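PDB 4DXF: staphylococcal enterotoxin-like toxin from Staphylococcus aureus, which probably binds carbohydrates, as a staphylococcal superantigen-like protein that may recognise host glycans. Local coordinates for residues K147-K152 and I199-K204. Numbering follows the deposited sequence.
Sequences KQLIEK and IEVNIK
L149 and V201 reach toward each other tip to tip, a compact example of how one leucine can join a helix to the sheet beneath it. The nearest approach is between L149 CD1 and V201 CG1, at 3.5 Å, and the leucine's second methyl, CD2, stands 3.9 Å from the same CG1. The valine methyl thus meets both prongs of the leucine fork. Further along the strand, I203 CD1 comes to 4.4 Å from L149 CD2, a looser touch that brings the leucine end against two strand residues. CG1 of V201 lies anti to its backbone N (chi1 174°), which makes this methyl, more than CG2, the one meeting the leucine. All three side chains are buried and the contact between them is wholly apolar. The backbones stay apart, with L149 CA 9.1 Å from V201 CA. Around these side chains, I113 of strand 107-116 touches both L149 and V201, I164 of strand 162-168 packs on V201, and V159 meets I203. Backbone hydrogen bonding of V201 with R112 ties its strand to the neighbouring one. L149 is one point where helix 138-153 packs on the five-stranded mixed sheet, the helix-on-sheet arrangement of the beta-grasp domain in the superantigen fold.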
ATOM      1  N   LYS A 147      -0.558  -9.190   0.978  1.00 20.55           N
ATOM      2  CA  LYS A 147      -0.438 -10.173  -0.026  1.00 20.12           C
ATOM      3  C   LYS A 147       0.507 -11.258   0.401  1.00 20.97           C
ATOM      4  O   LYS A 147       0.150 -12.447   0.251  1.00 22.65           O
ATOM      5  CB  LYS A 147       0.044  -9.564  -1.369  1.00 20.56           C
ATOM      6  CG  LYS A 147       0.115 -10.593  -2.468  1.00 21.67           C
ATOM      7  CD  LYS A 147       0.498  -9.973  -3.839  1.00 21.77           C
ATOM      8  CE  LYS A 147      -0.767  -9.519  -4.577  1.00 28.87           C
ATOM      9  NZ  LYS A 147      -0.444  -8.913  -5.899  1.00 29.40           N
ATOM     10  N   GLN A 148       1.695 -10.897   0.859  1.00 21.52           N
ATOM     11  CA  GLN A 148       2.663 -11.875   1.359  1.00 22.95           C
ATOM     12  C   GLN A 148       2.070 -12.756   2.476  1.00 24.25           C
ATOM     13  O   GLN A 148       2.304 -13.998   2.526  1.00 24.28           O
ATOM     14  CB  GLN A 148       3.883 -11.176   1.879  1.00 24.81           C
ATOM     15  CG  GLN A 148       4.945 -12.172   2.410  1.00 28.36           C
ATOM     16  CD  GLN A 148       6.030 -11.465   3.216  1.00 33.99           C
ATOM     17  OE1 GLN A 148       6.440 -10.355   2.874  1.00 33.06           O
ATOM     18  NE2 GLN A 148       6.508 -12.108   4.293  1.00 33.97           N
ATOM     19  N   LEU A 149       1.291 -12.143   3.343  1.00 21.86           N
ATOM     20  CA  LEU A 149       0.760 -12.898   4.509  1.00 23.39           C
ATOM     21  C   LEU A 149      -0.316 -13.842   4.094  1.00 24.39           C
ATOM     22  O   LEU A 149      -0.465 -14.941   4.733  1.00 24.48           O
ATOM     23  CB  LEU A 149       0.230 -11.910   5.589  1.00 22.55           C
ATOM     24  CG  LEU A 149       1.273 -11.070   6.347  1.00 21.49           C
ATOM     25  CD1 LEU A 149       0.577 -10.015   7.147  1.00 21.93           C
ATOM     26  CD2 LEU A 149       2.239 -11.892   7.234  1.00 21.57           C
ATOM     27  N   ILE A 150      -1.117 -13.432   3.103  1.00 23.98           N
ATOM     28  CA  ILE A 150      -2.063 -14.320   2.447  1.00 25.95           C
ATOM     29  C   ILE A 150      -1.350 -15.517   1.834  1.00 27.77           C
ATOM     30  O   ILE A 150      -1.733 -16.679   2.091  1.00 26.45           O
ATOM     31  CB  ILE A 150      -2.952 -13.585   1.401  1.00 25.79           C
ATOM     32  CG1 ILE A 150      -3.761 -12.496   2.123  1.00 24.09           C
ATOM     33  CG2 ILE A 150      -3.775 -14.591   0.536  1.00 27.85           C
ATOM     34  CD1 ILE A 150      -4.541 -11.535   1.163  1.00 21.74           C
ATOM     35  N   GLU A 151      -0.318 -15.253   1.043  1.00 27.87           N
ATOM     36  CA  GLU A 151       0.360 -16.285   0.281  1.00 28.99           C
ATOM     37  C   GLU A 151       1.163 -17.231   1.163  1.00 30.86           C
ATOM     38  O   GLU A 151       1.189 -18.454   0.870  1.00 31.08           O
ATOM     39  CB  GLU A 151       1.280 -15.621  -0.775  1.00 30.02           C
ATOM     40  CG  GLU A 151       0.525 -15.080  -2.021  1.00 31.61           C
ATOM     41  CD  GLU A 151       1.453 -14.262  -2.987  1.00 36.62           C
ATOM     42  OE1 GLU A 151       2.682 -14.163  -2.744  1.00 41.11           O
ATOM     43  OE2 GLU A 151       0.944 -13.713  -3.973  1.00 38.04           O
ATOM     44  N   LYS A 152       1.821 -16.706   2.210  1.00 29.83           N
ATOM     45  CA  LYS A 152       2.783 -17.493   2.974  1.00 31.37           C
ATOM     46  C   LYS A 152       2.245 -17.928   4.341  1.00 30.69           C
ATOM     47  O   LYS A 152       2.755 -18.891   4.898  1.00 31.37           O
ATOM     48  CB  LYS A 152       4.106 -16.778   3.125  1.00 32.04           C
ATOM     49  CG  LYS A 152       4.752 -16.400   1.750  1.00 37.96           C
ATOM     50  CD  LYS A 152       6.136 -15.699   1.938  1.00 45.25           C
ATOM     51  CE  LYS A 152       7.179 -16.597   2.621  1.00 48.58           C
ATOM     52  NZ  LYS A 152       8.345 -15.826   3.243  1.00 50.33           N
ATOM     53  N   ILE A 199       9.387  -4.814  11.198  1.00 24.67           N
ATOM     54  CA  ILE A 199       7.968  -4.882  10.953  1.00 24.51           C
ATOM     55  C   ILE A 199       7.492  -6.024  11.869  1.00 23.76           C
ATOM     56  O   ILE A 199       8.135  -7.080  11.869  1.00 23.13           O
ATOM     57  CB  ILE A 199       7.707  -5.189   9.489  1.00 23.23           C
ATOM     58  CG1 ILE A 199       8.217  -4.040   8.626  1.00 23.69           C
ATOM     59  CG2 ILE A 199       6.194  -5.403   9.246  1.00 25.01           C
ATOM     60  CD1 ILE A 199       8.103  -4.293   7.202  1.00 24.10           C
ATOM     61  N   GLU A 200       6.429  -5.769  12.617  1.00 24.22           N
ATOM     62  CA  GLU A 200       5.822  -6.757  13.555  1.00 27.48           C
ATOM     63  C   GLU A 200       4.392  -7.096  13.120  1.00 26.26           C
ATOM     64  O   GLU A 200       3.569  -6.210  12.861  1.00 24.91           O
ATOM     65  CB  GLU A 200       5.911  -6.253  15.004  1.00 28.84           C
ATOM     66  CG  GLU A 200       7.334  -6.378  15.700  1.00 36.33           C
ATOM     67  CD  GLU A 200       7.529  -5.416  16.918  1.00 46.14           C
ATOM     68  OE1 GLU A 200       6.571  -4.679  17.317  1.00 49.10           O
ATOM     69  OE2 GLU A 200       8.659  -5.393  17.477  1.00 51.00           O
ATOM     70  N   VAL A 201       4.073  -8.388  12.971  1.00 24.50           N
ATOM     71  CA  VAL A 201       2.758  -8.732  12.405  1.00 24.02           C
ATOM     72  C   VAL A 201       2.137  -9.665  13.463  1.00 24.33           C
ATOM     73  O   VAL A 201       2.842 -10.559  13.934  1.00 21.73           O
ATOM     74  CB  VAL A 201       2.884  -9.493  11.078  1.00 24.31           C
ATOM     75  CG1 VAL A 201       1.530  -9.967  10.562  1.00 24.54           C
ATOM     76  CG2 VAL A 201       3.472  -8.552   9.978  1.00 21.10           C
ATOM     77  N   ASN A 202       0.881  -9.413  13.829  1.00 23.76           N
ATOM     78  CA  ASN A 202       0.233 -10.298  14.787  1.00 25.53           C
ATOM     79  C   ASN A 202      -1.111 -10.697  14.214  1.00 26.34           C
ATOM     80  O   ASN A 202      -1.901  -9.852  13.791  1.00 27.07           O
ATOM     81  CB  ASN A 202       0.173  -9.651  16.172  1.00 26.69           C
ATOM     82  CG  ASN A 202      -0.275 -10.635  17.223  1.00 33.03           C
ATOM     83  OD1 ASN A 202       0.359 -11.667  17.430  1.00 36.09           O
ATOM     84  ND2 ASN A 202      -1.407 -10.377  17.801  1.00 33.26           N
ATOM     85  N   ILE A 203      -1.391 -12.002  14.108  1.00 25.86           N
ATOM     86  CA  ILE A 203      -2.597 -12.381  13.340  1.00 26.64           C
ATOM     87  C   ILE A 203      -3.385 -13.273  14.265  1.00 27.72           C
ATOM     88  O   ILE A 203      -2.776 -14.130  14.898  1.00 25.11           O
ATOM     89  CB  ILE A 203      -2.195 -13.174  12.091  1.00 27.84           C
ATOM     90  CG1 ILE A 203      -1.521 -12.271  11.034  1.00 25.77           C
ATOM     91  CG2 ILE A 203      -3.373 -13.871  11.378  1.00 26.81           C
ATOM     92  CD1 ILE A 203      -0.902 -13.201  10.007  1.00 22.91           C
ATOM     93  N   LYS A 204      -4.706 -13.076  14.286  1.00 28.78           N
ATOM     94  CA  LYS A 204      -5.547 -13.948  15.140  1.00 31.70           C
ATOM     95  C   LYS A 204      -6.970 -14.078  14.653  1.00 33.77           C
ATOM     96  O   LYS A 204      -7.363 -13.460  13.629  1.00 34.13           O
ATOM     97  CB  LYS A 204      -5.465 -13.535  16.623  1.00 33.25           C
ATOM     98  CG  LYS A 204      -6.130 -12.246  17.016  1.00 36.15           C
ATOM     99  CD  LYS A 204      -5.791 -11.970  18.470  1.00 39.37           C
ATOM    100  CE  LYS A 204      -4.466 -11.204  18.601  1.00 43.39           C
ATOM    101  NZ  LYS A 204      -4.461  -9.864  17.842  1.00 45.41           N
ATOM    102  OXT LYS A 204      -7.750 -14.863  15.255  1.00 34.20           O
TER